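Local coordinates for protein bromoperoxidase A1 (Streptomyces aureofaciens, PDB 1A8Q) that halogenates organic substrates without a cofactor as a peroxidase able to brominate, and may chlorinate in 7-chlorotetracycline biosynthesis, at residues A[55-59]-A[185-189]; A[113-119]-A[213-219]; A[147-151]-A[189-193]; A[244-248]-A[263-267]. All blocks are in the same frame, centred on the assembly; numbering follows the deposited sequence.

Contact 1. Residues A[55-59]-A[185-189]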
loop_
_atom_site.group_PDB
_atom_site.type_symbol
_atom_site.label_atom_id
_atom_site.label_comp_id
_atom_site.label_asym_id
_atom_site.label_seq_id
_atom_site.Cartn_x
_atom_site.Cartn_y
_atom_site.Cartn_z
ATOM N N ARG A 55 -4.342 -2.147 11.468
ATOM C CA ARG A 55 -5.037 -2.960 12.494
ATOM C C ARG A 55 -5.096 -4.387 12.006
ATOM O O ARG A 55 -5.310 -4.724 10.855
ATOM C CB ARG A 55 -6.451 -2.402 12.741
ATOM C CG ARG A 55 -7.309 -2.502 11.474
ATOM C CD ARG A 55 -8.498 -1.555 11.582
ATOM N NE ARG A 55 -9.444 -1.882 12.625
ATOM C CZ ARG A 55 -9.736 -1.192 13.724
ATOM N NH1 ARG A 55 -9.223 -0.057 14.129
ATOM N NH2 ARG A 55 -10.670 -1.706 14.537
ATOM N N GLY A 56 -4.853 -5.356 12.971
ATOM C CA GLY A 56 -4.893 -6.750 12.529
ATOM C C GLY A 56 -3.734 -7.256 11.691
ATOM O O GLY A 56 -3.799 -8.355 11.153
ATOM N N HIS A 57 -2.618 -6.508 11.608
ATOM C CA HIS A 57 -1.460 -6.914 10.837
ATOM C C HIS A 57 -0.227 -6.658 11.742
ATOM O O HIS A 57 -0.306 -5.805 12.636
ATOM C CB HIS A 57 -1.304 -6.054 9.552
ATOM C CG HIS A 57 -2.416 -6.194 8.534
ATOM N ND1 HIS A 57 -3.718 -5.790 8.754
ATOM C CD2 HIS A 57 -2.359 -6.693 7.280
ATOM C CE1 HIS A 57 -4.451 -6.071 7.696
ATOM N NE2 HIS A 57 -3.658 -6.641 6.790
ATOM N N GLY A 58 0.823 -7.376 11.440
ATOM C CA GLY A 58 2.097 -7.131 12.147
ATOM C C GLY A 58 1.925 -7.219 13.648
ATOM O O GLY A 58 1.448 -8.249 14.150
ATOM N N HIS A 59 2.322 -6.180 14.369
ATOM C CA HIS A 59 2.247 -6.135 15.816
ATOM C C HIS A 59 1.127 -5.231 16.304
ATOM O O HIS A 59 1.087 -4.904 17.506
ATOM C CB HIS A 59 3.550 -5.570 16.423
ATOM C CG HIS A 59 4.692 -6.534 16.288
ATOM N ND1 HIS A 59 4.754 -7.759 16.871
ATOM C CD2 HIS A 59 5.849 -6.347 15.603
ATOM C CE1 HIS A 59 5.893 -8.362 16.542
ATOM N NE2 HIS A 59 6.559 -7.504 15.788
ATOM N N MET A 185 1.960 -14.210 8.027
ATOM C CA MET A 185 1.504 -15.076 9.133
ATOM C C MET A 185 1.109 -14.229 10.304
ATOM O O MET A 185 0.432 -14.712 11.237
ATOM C CB MET A 185 2.625 -16.072 9.501
ATOM C CG MET A 185 2.792 -17.129 8.398
ATOM S SD MET A 185 1.298 -18.154 8.185
ATOM C CE MET A 185 1.405 -19.018 9.762
ATOM N N ALA A 186 1.438 -12.931 10.375
ATOM C CA ALA A 186 1.041 -12.086 11.474
ATOM C C ALA A 186 -0.321 -11.434 11.216
ATOM O O ALA A 186 -0.793 -10.744 12.137
ATOM C CB ALA A 186 2.061 -10.958 11.698
ATOM N N GLN A 187 -0.909 -11.671 10.045
ATOM C CA GLN A 187 -2.219 -11.021 9.824
ATOM C C GLN A 187 -3.371 -11.895 10.377
ATOM O O GLN A 187 -3.304 -13.105 10.172
ATOM C CB GLN A 187 -2.375 -10.900 8.323
ATOM C CG GLN A 187 -3.680 -10.206 7.874
ATOM C CD GLN A 187 -3.915 -10.346 6.388
ATOM O OE1 GLN A 187 -4.125 -9.328 5.638
ATOM N NE2 GLN A 187 -3.952 -11.545 5.887
ATOM N N THR A 188 -4.401 -11.247 10.908
ATOM C CA THR A 188 -5.535 -12.087 11.358
ATOM C C THR A 188 -6.180 -12.730 10.156
ATOM O O THR A 188 -6.216 -12.220 9.019
ATOM C CB THR A 188 -6.603 -11.277 12.096
ATOM O OG1 THR A 188 -7.109 -10.303 11.159
ATOM C CG2 THR A 188 -6.015 -10.576 13.308
ATOM N N ILE A 189 -6.883 -13.873 10.372
ATOM C CA ILE A 189 -7.549 -14.506 9.223
ATOM C C ILE A 189 -8.730 -13.654 8.750
ATOM O O ILE A 189 -8.914 -13.563 7.534
ATOM C CB ILE A 189 -8.042 -15.937 9.586
ATOM C CG1 ILE A 189 -8.434 -16.667 8.294
ATOM C CG2 ILE A 189 -9.130 -15.830 10.651
ATOM C CD1 ILE A 189 -8.703 -18.172 8.511
HETATM O O HOH W 1 -2.867 -9.776 13.892
#
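G56 and Q187 bury the most surface where two loops pass each other, and much of the contact turns on the carbonyl oxygen of G56. T188 N donates to G56 O over 3.0 Å, with an N-H...O angle of 162°. The CA of Q187 adds a CH...O contact to G56 O at 3.4 Å. A water lies 2.9 Å from A186 O and farther from G56 O, the second contact being weak at best. Q187 swings its CG away from the backbone N (chi1 -179°) and continues extended alongside the H57 side chain. Its CG lies over one face of the imidazole, offset toward the rim and 4.0 Å from the ring centroid. The amide plane of Q187 is turned 72° from the ring, and OE1 comes within 3.0 Å of H57 NE2. In this alpha/beta hydrolase fold, 55-59 belongs to the loop after strand 48-52, whereas 185-189 leads into helix 189-201 of the helical cap, with T188 as its N-cap. The T188 hydroxyl accepts from G191 N in the first turn of the helix and is also hydrogen-bonded to Y67 OH. H57 is held from its other end: ND1 donates to R55 O at 2.8 Å, with the carbonyl oxygen almost in the ring plane. That bond fixes the rotation of the imidazole, which also meets the ring of H26. At the exposed margin, the methyl CB of A186 rests 3.7 Å from G58 O.

Contact 2. Residues A[113-119]-A[213-219]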
loop_
_atom_site.group_PDB
_atom_site.type_symbol
_atom_site.label_atom_id
_atom_site.label_comp_id
_atom_site.label_asym_id
_atom_site.label_seq_id
_atom_site.Cartn_x
_atom_site.Cartn_y
_atom_site.Cartn_z
ATOM N N ARG A 113 2.053 17.407 2.397
ATOM C CA ARG A 113 2.817 18.077 1.349
ATOM C C ARG A 113 2.588 17.406 0.014
ATOM O O ARG A 113 2.423 18.090 -1.018
ATOM C CB ARG A 113 4.317 18.014 1.678
ATOM C CG ARG A 113 5.119 18.675 0.537
ATOM C CD ARG A 113 6.522 18.873 1.102
ATOM N NE ARG A 113 7.266 19.881 0.416
ATOM C CZ ARG A 113 8.237 20.629 0.918
ATOM N NH1 ARG A 113 8.622 20.542 2.179
ATOM N NH2 ARG A 113 8.766 21.512 0.075
ATOM N N SER A 114 2.669 16.072 -0.035
ATOM C CA SER A 114 2.613 15.361 -1.303
ATOM C C SER A 114 2.272 13.869 -1.039
ATOM O O SER A 114 2.204 13.490 0.123
ATOM C CB SER A 114 3.928 15.450 -2.085
ATOM O OG SER A 114 5.004 15.027 -1.207
ATOM N N ALA A 115 2.063 13.130 -2.113
ATOM C CA ALA A 115 1.638 11.728 -1.990
ATOM C C ALA A 115 2.220 10.892 -3.102
ATOM O O ALA A 115 2.543 11.349 -4.196
ATOM C CB ALA A 115 0.112 11.628 -2.112
ATOM N N VAL A 116 2.463 9.602 -2.770
ATOM C CA VAL A 116 3.008 8.681 -3.760
ATOM C C VAL A 116 2.109 7.443 -3.754
ATOM O O VAL A 116 1.909 6.889 -2.672
ATOM C CB VAL A 116 4.439 8.211 -3.402
ATOM C CG1 VAL A 116 4.949 7.210 -4.421
ATOM C CG2 VAL A 116 5.377 9.440 -3.328
ATOM N N LEU A 117 1.672 7.006 -4.921
ATOM C CA LEU A 117 0.817 5.816 -5.018
ATOM C C LEU A 117 1.619 4.789 -5.777
ATOM O O LEU A 117 1.836 4.900 -6.979
ATOM C CB LEU A 117 -0.470 6.173 -5.795
ATOM C CG LEU A 117 -1.502 7.028 -5.062
ATOM C CD1 LEU A 117 -2.641 7.271 -6.077
ATOM C CD2 LEU A 117 -2.130 6.383 -3.846
ATOM N N LEU A 118 2.129 3.765 -5.073
ATOM C CA LEU A 118 2.913 2.725 -5.743
ATOM C C LEU A 118 2.077 1.487 -5.955
ATOM O O LEU A 118 1.593 0.885 -4.958
ATOM C CB LEU A 118 4.091 2.364 -4.761
ATOM C CG LEU A 118 4.965 1.192 -5.223
ATOM C CD1 LEU A 118 5.727 1.462 -6.505
ATOM C CD2 LEU A 118 6.012 0.838 -4.137
ATOM N N SER A 119 1.862 1.108 -7.198
ATOM C CA SER A 119 1.115 -0.110 -7.573
ATOM C C SER A 119 -0.180 -0.162 -6.786
ATOM O O SER A 119 -0.506 -1.210 -6.195
ATOM C CB SER A 119 1.970 -1.349 -7.256
ATOM O OG SER A 119 3.307 -1.176 -7.809
ATOM N N ILE A 213 -2.523 18.177 -3.886
ATOM C CA ILE A 213 -1.089 18.165 -3.569
ATOM C C ILE A 213 -0.372 17.401 -4.657
ATOM O O ILE A 213 -0.991 16.570 -5.321
ATOM C CB ILE A 213 -0.832 17.446 -2.222
ATOM C CG1 ILE A 213 -1.450 16.039 -2.228
ATOM C CG2 ILE A 213 -1.380 18.291 -1.067
ATOM C CD1 ILE A 213 -1.162 15.284 -0.928
ATOM N N PRO A 214 0.922 17.619 -4.896
ATOM C CA PRO A 214 1.661 16.921 -5.924
ATOM C C PRO A 214 1.553 15.410 -5.636
ATOM O O PRO A 214 1.723 15.080 -4.469
ATOM C CB PRO A 214 3.102 17.398 -5.779
ATOM C CG PRO A 214 3.026 18.637 -4.985
ATOM C CD PRO A 214 1.728 18.658 -4.217
ATOM N N THR A 215 1.387 14.620 -6.665
ATOM C CA THR A 215 1.187 13.195 -6.461
ATOM C C THR A 215 1.960 12.458 -7.526
ATOM O O THR A 215 1.903 12.817 -8.711
ATOM C CB THR A 215 -0.318 12.830 -6.576
ATOM O OG1 THR A 215 -1.052 13.502 -5.539
ATOM C CG2 THR A 215 -0.436 11.312 -6.433
ATOM N N LEU A 216 2.757 11.479 -7.130
ATOM C CA LEU A 216 3.463 10.624 -8.043
ATOM C C LEU A 216 2.803 9.247 -8.055
ATOM O O LEU A 216 2.612 8.680 -6.979
ATOM C CB LEU A 216 4.911 10.436 -7.543
ATOM C CG LEU A 216 5.759 9.440 -8.324
ATOM C CD1 LEU A 216 6.028 9.814 -9.765
ATOM C CD2 LEU A 216 7.104 9.265 -7.584
ATOM N N VAL A 217 2.498 8.751 -9.221
ATOM C CA VAL A 217 1.898 7.418 -9.360
ATOM C C VAL A 217 2.928 6.550 -10.040
ATOM O O VAL A 217 3.446 6.880 -11.122
ATOM C CB VAL A 217 0.604 7.494 -10.213
ATOM C CG1 VAL A 217 0.038 6.078 -10.346
ATOM C CG2 VAL A 217 -0.406 8.420 -9.534
ATOM N N VAL A 218 3.405 5.464 -9.389
ATOM C CA VAL A 218 4.373 4.547 -9.977
ATOM C C VAL A 218 3.708 3.179 -10.154
ATOM O O VAL A 218 3.009 2.808 -9.214
ATOM C CB VAL A 218 5.597 4.357 -9.031
ATOM C CG1 VAL A 218 6.575 3.319 -9.564
ATOM C CG2 VAL A 218 6.308 5.712 -8.891
ATOM N N HIS A 219 3.888 2.472 -11.270
ATOM C CA HIS A 219 3.212 1.181 -11.377
ATOM C C HIS A 219 3.981 0.337 -12.368
ATOM O O HIS A 219 4.454 0.877 -13.394
ATOM C CB HIS A 219 1.780 1.422 -11.904
ATOM C CG HIS A 219 0.743 0.448 -11.434
ATOM N ND1 HIS A 219 -0.236 0.816 -10.597
ATOM C CD2 HIS A 219 0.590 -0.874 -11.700
ATOM C CE1 HIS A 219 -1.020 -0.230 -10.301
ATOM N NE2 HIS A 219 -0.526 -1.257 -10.962
HETATM O O HOH W 2 -0.434 3.059 -8.760
#
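Two neighbouring parallel strands of the central alpha/beta hydrolase sheet meet here, leading toward the catalytic residues at their C-terminal ends. Strands 114-118 and 215-219 run only 10° apart. The backbone hydrogen bonds alternate in direction: A115 N, L117 N and S119 N donate to P214 O, L216 O and V218 O, while A115 O and L117 O accept from L216 N and V218 N. The straightest of these bonds joins S119 N to V218 O, 2.9 Å long with an N-H...O angle of 175°. V116, L118, L216 and V218 share one face of the sheet. There the side chains of L118 and V218 cross at a slant, with L118 CD1 3.7 Å from V218 CG1, and V116 CG1 faces L216 CD2. On the other face, L117 CD1 approaches V217 CG2 to 4.3 Å. Near the start, the CD1 of I213 reaches the methyl CB of A115 at 4.0 Å, and T215 OG1 donates to I213 O over 3.1 Å from above the carbonyl plane. At the far end, S119 CA sits over one face of the H219 imidazole, 3.6 Å from its centroid. H219 NE2 bonds V226 O, and ND1 is 2.9 Å from a water, so both ring nitrogens have polar partners. The side chain of S119 touches D223 of the triad and lies about 4 Å from that of H252. Strand 88-93 pairs with the other edge of 114-118, strand 243-247 follows 215-219, and F271 of helix 260-272 covers V116 and L216.

Contact 3. Residues A[147-151]-A[189-193]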
loop_
_atom_site.group_PDB
_atom_site.type_symbol
_atom_site.label_atom_id
_atom_site.label_comp_id
_atom_site.label_asym_id
_atom_site.label_seq_id
_atom_site.Cartn_x
_atom_site.Cartn_y
_atom_site.Cartn_z
ATOM N N VAL A 147 -7.442 -18.032 1.414
ATOM C CA VAL A 147 -7.142 -17.724 2.815
ATOM C C VAL A 147 -7.925 -18.661 3.740
ATOM O O VAL A 147 -7.423 -19.093 4.779
ATOM C CB VAL A 147 -7.518 -16.269 3.134
ATOM C CG1 VAL A 147 -7.414 -15.937 4.613
ATOM C CG2 VAL A 147 -6.643 -15.320 2.289
ATOM N N LEU A 148 -9.187 -18.935 3.382
ATOM C CA LEU A 148 -9.996 -19.809 4.258
ATOM C C LEU A 148 -9.679 -21.268 4.131
ATOM O O LEU A 148 -9.998 -22.010 5.116
ATOM C CB LEU A 148 -11.496 -19.586 3.939
ATOM C CG LEU A 148 -11.980 -18.200 4.405
ATOM C CD1 LEU A 148 -13.361 -17.916 3.830
ATOM C CD2 LEU A 148 -11.972 -18.042 5.915
ATOM N N THR A 149 -9.105 -21.740 3.054
ATOM C CA THR A 149 -8.781 -23.156 2.888
ATOM C C THR A 149 -7.539 -23.529 3.685
ATOM O O THR A 149 -7.586 -24.463 4.502
ATOM C CB THR A 149 -8.534 -23.463 1.411
ATOM O OG1 THR A 149 -9.774 -23.239 0.705
ATOM C CG2 THR A 149 -8.082 -24.896 1.187
ATOM N N GLU A 150 -6.479 -22.776 3.476
ATOM C CA GLU A 150 -5.234 -23.054 4.272
ATOM C C GLU A 150 -4.353 -21.811 4.014
ATOM O O GLU A 150 -3.636 -21.783 3.008
ATOM C CB GLU A 150 -4.583 -24.336 3.821
ATOM C CG GLU A 150 -3.721 -24.956 4.960
ATOM C CD GLU A 150 -2.509 -24.067 5.275
ATOM O OE1 GLU A 150 -1.514 -24.223 4.582
ATOM O OE2 GLU A 150 -2.621 -23.222 6.178
ATOM N N ARG A 151 -4.454 -20.840 4.895
ATOM C CA ARG A 151 -3.721 -19.568 4.642
ATOM C C ARG A 151 -2.221 -19.688 4.510
ATOM O O ARG A 151 -1.634 -18.877 3.790
ATOM C CB ARG A 151 -4.143 -18.601 5.759
ATOM C CG ARG A 151 -3.659 -18.899 7.172
ATOM C CD ARG A 151 -4.184 -17.942 8.253
ATOM N NE ARG A 151 -3.734 -18.399 9.592
ATOM C CZ ARG A 151 -2.746 -17.895 10.323
ATOM N NH1 ARG A 151 -2.054 -16.827 9.933
ATOM N NH2 ARG A 151 -2.382 -18.395 11.517
ATOM N N ILE A 189 -6.883 -13.873 10.372
ATOM C CA ILE A 189 -7.549 -14.506 9.223
ATOM C C ILE A 189 -8.730 -13.654 8.750
ATOM O O ILE A 189 -8.914 -13.563 7.534
ATOM C CB ILE A 189 -8.042 -15.937 9.586
ATOM C CG1 ILE A 189 -8.434 -16.667 8.294
ATOM C CG2 ILE A 189 -9.130 -15.830 10.651
ATOM C CD1 ILE A 189 -8.703 -18.172 8.511
ATOM N N GLU A 190 -9.360 -12.900 9.642
ATOM C CA GLU A 190 -10.512 -12.067 9.269
ATOM C C GLU A 190 -9.996 -10.866 8.480
ATOM O O GLU A 190 -10.642 -10.474 7.508
ATOM C CB GLU A 190 -11.242 -11.625 10.528
ATOM C CG GLU A 190 -12.511 -10.794 10.268
ATOM C CD GLU A 190 -13.595 -11.481 9.502
ATOM O OE1 GLU A 190 -13.486 -12.650 9.056
ATOM O OE2 GLU A 190 -14.612 -10.776 9.225
ATOM N N GLY A 191 -8.839 -10.340 8.867
ATOM C CA GLY A 191 -8.290 -9.217 8.055
ATOM C C GLY A 191 -7.889 -9.730 6.679
ATOM O O GLY A 191 -8.021 -9.017 5.651
ATOM N N GLY A 192 -7.393 -10.956 6.599
ATOM C CA GLY A 192 -7.035 -11.604 5.349
ATOM C C GLY A 192 -8.208 -11.574 4.364
ATOM O O GLY A 192 -8.114 -11.049 3.242
ATOM N N VAL A 193 -9.354 -12.076 4.814
ATOM C CA VAL A 193 -10.531 -12.101 3.916
ATOM C C VAL A 193 -11.275 -10.795 3.800
ATOM O O VAL A 193 -11.618 -10.387 2.666
ATOM C CB VAL A 193 -11.534 -13.187 4.421
ATOM C CG1 VAL A 193 -10.849 -14.554 4.447
ATOM C CG2 VAL A 193 -12.118 -12.852 5.762
#
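V147 and V193 lie at the centre of this helix pair, their side chains crossing at a slant with V147 CG1 3.7 Å from V193 CG1. The two short helical segments make an angle of 129° between their N-to-C directions. V147 puts CG1 opposite its backbone N (chi1 172°), and from there the methyl serves both ends of the partner segment. Besides V193 it meets I189, whose CG1 lies 3.9 Å from V147 CG1 as the two side chains slide past each other in opposite directions. L148 stands roughly at right angles to both partners. Its branch point CG is 3.8 Å from V193 CG1, and its CD2 reaches the I189 terminus, CD1, at 4.2 Å. The V193 methyl CG1, set beside its own backbone N (chi1 -59°), therefore nestles against V147 and L148 together. G192, with no side chain, lets its CA come to 4.4 Å from V147 CG1. At the margin the aliphatic part of R151 joins in, its CD 4.4 Å from I189 CG1. These helices, 137-162 and 189-201, belong to the helical cap inserted between sheet strands in the alpha/beta hydrolase fold. F154 and W155 of the first helix also touch V147, and G192 O accepts from W28 NE1. The side-chain contacts across the interface are between aliphatic carbons, and I189, although solvent-exposed, contributes the most surface; the cohesion here is van der Waals and hydrophobic, with no polar pair across the two segments to fix direction.

Contact 4. Residues A[244-248]-A[263-267]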
loop_
_atom_site.group_PDB
_atom_site.type_symbol
_atom_site.label_atom_id
_atom_site.label_comp_id
_atom_site.label_asym_id
_atom_site.label_seq_id
_atom_site.Cartn_x
_atom_site.Cartn_y
_atom_site.Cartn_z
ATOM N N LEU A 244 2.937 10.287 -13.742
ATOM C CA LEU A 244 2.916 8.821 -13.791
ATOM C C LEU A 244 4.272 8.306 -14.240
ATOM O O LEU A 244 4.887 8.866 -15.160
ATOM C CB LEU A 244 1.851 8.326 -14.777
ATOM C CG LEU A 244 1.861 6.849 -15.156
ATOM C CD1 LEU A 244 1.332 5.999 -13.980
ATOM C CD2 LEU A 244 0.941 6.578 -16.354
ATOM N N LYS A 245 4.835 7.283 -13.565
ATOM C CA LYS A 245 6.053 6.651 -14.024
ATOM C C LYS A 245 5.750 5.162 -14.183
ATOM O O LYS A 245 5.448 4.511 -13.163
ATOM C CB LYS A 245 7.239 6.859 -13.061
ATOM C CG LYS A 245 7.761 8.292 -13.032
ATOM C CD LYS A 245 9.015 8.458 -12.155
ATOM C CE LYS A 245 9.624 9.830 -12.500
ATOM N NZ LYS A 245 11.029 9.918 -12.019
ATOM N N VAL A 246 5.748 4.650 -15.393
ATOM C CA VAL A 246 5.531 3.237 -15.658
ATOM C C VAL A 246 6.865 2.498 -15.530
ATOM O O VAL A 246 7.852 2.889 -16.147
ATOM C CB VAL A 246 4.923 2.981 -17.036
ATOM C CG1 VAL A 246 4.818 1.489 -17.354
ATOM C CG2 VAL A 246 3.578 3.720 -17.029
ATOM N N TYR A 247 6.867 1.437 -14.716
ATOM C CA TYR A 247 8.113 0.649 -14.586
ATOM C C TYR A 247 7.986 -0.551 -15.495
ATOM O O TYR A 247 7.291 -1.533 -15.178
ATOM C CB TYR A 247 8.342 0.231 -13.128
ATOM C CG TYR A 247 8.978 1.252 -12.222
ATOM C CD1 TYR A 247 8.954 2.614 -12.455
ATOM C CD2 TYR A 247 9.590 0.830 -11.031
ATOM C CE1 TYR A 247 9.518 3.539 -11.582
ATOM C CE2 TYR A 247 10.096 1.720 -10.133
ATOM C CZ TYR A 247 10.155 3.063 -10.442
ATOM O OH TYR A 247 10.647 3.924 -9.516
ATOM N N GLU A 248 8.646 -0.529 -16.652
ATOM C CA GLU A 248 8.541 -1.630 -17.605
ATOM C C GLU A 248 9.079 -2.929 -17.026
ATOM O O GLU A 248 10.177 -2.999 -16.500
ATOM C CB GLU A 248 9.295 -1.255 -18.919
ATOM C CG GLU A 248 8.577 -0.113 -19.625
ATOM C CD GLU A 248 8.968 0.062 -21.081
ATOM O OE1 GLU A 248 9.963 -0.537 -21.535
ATOM O OE2 GLU A 248 8.249 0.832 -21.765
ATOM N N LYS A 263 15.608 1.395 -7.911
ATOM C CA LYS A 263 15.010 2.341 -8.880
ATOM C C LYS A 263 13.931 3.136 -8.182
ATOM O O LYS A 263 13.834 4.372 -8.329
ATOM C CB LYS A 263 14.539 1.560 -10.103
ATOM C CG LYS A 263 13.866 2.368 -11.205
ATOM C CD LYS A 263 13.188 1.373 -12.162
ATOM C CE LYS A 263 12.549 2.128 -13.321
ATOM N NZ LYS A 263 12.372 1.145 -14.451
ATOM N N PHE A 264 13.044 2.461 -7.388
ATOM C CA PHE A 264 11.994 3.185 -6.697
ATOM C C PHE A 264 12.579 4.127 -5.677
ATOM O O PHE A 264 12.142 5.264 -5.508
ATOM C CB PHE A 264 11.000 2.205 -5.988
ATOM C CG PHE A 264 9.919 2.928 -5.240
ATOM C CD1 PHE A 264 8.930 3.650 -5.941
ATOM C CD2 PHE A 264 9.849 2.907 -3.862
ATOM C CE1 PHE A 264 7.981 4.359 -5.242
ATOM C CE2 PHE A 264 8.854 3.564 -3.165
ATOM C CZ PHE A 264 7.906 4.293 -3.861
ATOM N N ASN A 265 13.604 3.705 -4.907
ATOM C CA ASN A 265 14.169 4.590 -3.912
ATOM C C ASN A 265 14.695 5.886 -4.592
ATOM O O ASN A 265 14.523 6.964 -4.019
ATOM C CB ASN A 265 15.328 3.871 -3.208
ATOM C CG ASN A 265 14.889 2.785 -2.230
ATOM O OD1 ASN A 265 13.687 2.673 -1.994
ATOM N ND2 ASN A 265 15.874 2.062 -1.684
ATOM N N ARG A 266 15.311 5.714 -5.735
ATOM C CA ARG A 266 15.870 6.878 -6.477
ATOM C C ARG A 266 14.746 7.823 -6.906
ATOM O O ARG A 266 14.786 9.031 -6.640
ATOM C CB ARG A 266 16.598 6.332 -7.688
ATOM C CG ARG A 266 17.550 7.239 -8.452
ATOM C CD ARG A 266 18.699 6.354 -8.964
ATOM N NE ARG A 266 20.001 7.020 -8.882
ATOM C CZ ARG A 266 20.846 7.131 -9.909
ATOM N NH1 ARG A 266 20.575 6.621 -11.108
ATOM N NH2 ARG A 266 21.997 7.770 -9.748
ATOM N N ASP A 267 13.658 7.267 -7.428
ATOM C CA ASP A 267 12.512 8.091 -7.827
ATOM C C ASP A 267 11.845 8.782 -6.657
ATOM O O ASP A 267 11.338 9.898 -6.740
ATOM C CB ASP A 267 11.461 7.306 -8.629
ATOM C CG ASP A 267 11.920 7.040 -10.039
ATOM O OD1 ASP A 267 12.780 7.828 -10.556
ATOM O OD2 ASP A 267 11.503 6.071 -10.697
HETATM O O HOH W 3 10.611 11.097 -9.089
HETATM O O HOH W 4 10.858 1.307 -16.970
HETATM O O HOH W 5 11.215 -1.447 -14.269
#
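Y247 and D267 approach from opposite directions, and Y247 OH donates to D267 OD2 over a short 2.6 Å, meeting the oxygen on its anti side, 23° out of the carboxylate plane. The other oxygen, OD1, takes a weak hydrogen bond from K245 NZ at 3.1 Å as part of a salt bridge, these two side chains also coming from opposite directions. One carboxylate is thus shared by a phenol and an ammonium, which probably keeps it ionised. K263 runs extended over one face of the Y247 ring, the two side chains sliding past each other in opposite directions. Its CE sits above the ring centre, 3.6 Å from the centroid and only 7° off the normal. Beyond CE, the ammonium NZ lies 4.3 Å from the centroid, a cation-pi contact. Water anchors both lysine ends. One molecule accepts from K245 NZ and donates to D267 O at 2.7 Å. Another accepts from K263 NZ at 2.8 Å and donates to E248 O, while a third accepts hydrogen bonds from K263 NZ and E248 N. K263 NZ is thus pinned to the backbone just after the strand. Around the phenol oxygen, F264 presents the edge of its ring, and V218 and I254 touch the Y247 side chain. Strand 243-247, the outermost of the sheet on this side, pairs with strand 215-220, and helix 260-272 packs against it nearly antiparallel, at 167° between the short axes; the chain between them carries H252 of the catalytic triad.

From the N terminus, the loop after strand 48-52 opens contact 1 at 55-59, and contact 2 opens at 113-119 before contact 1 closes at 185-189, so the two cross. Contact 3, between 147-151 and 189-193, is nested inside the loop that contact 2 closes at 213-219; it shares I189 with contact 1, and together they fasten the helical cap within itself and to the core loop. Contact 4 follows in series, closing a short loop from 244-248 to 263-267. Contacts 2 and 4 adjoin through neighbouring strands of the sheet, on the other side of the chain's centre from contacts 1 and 3.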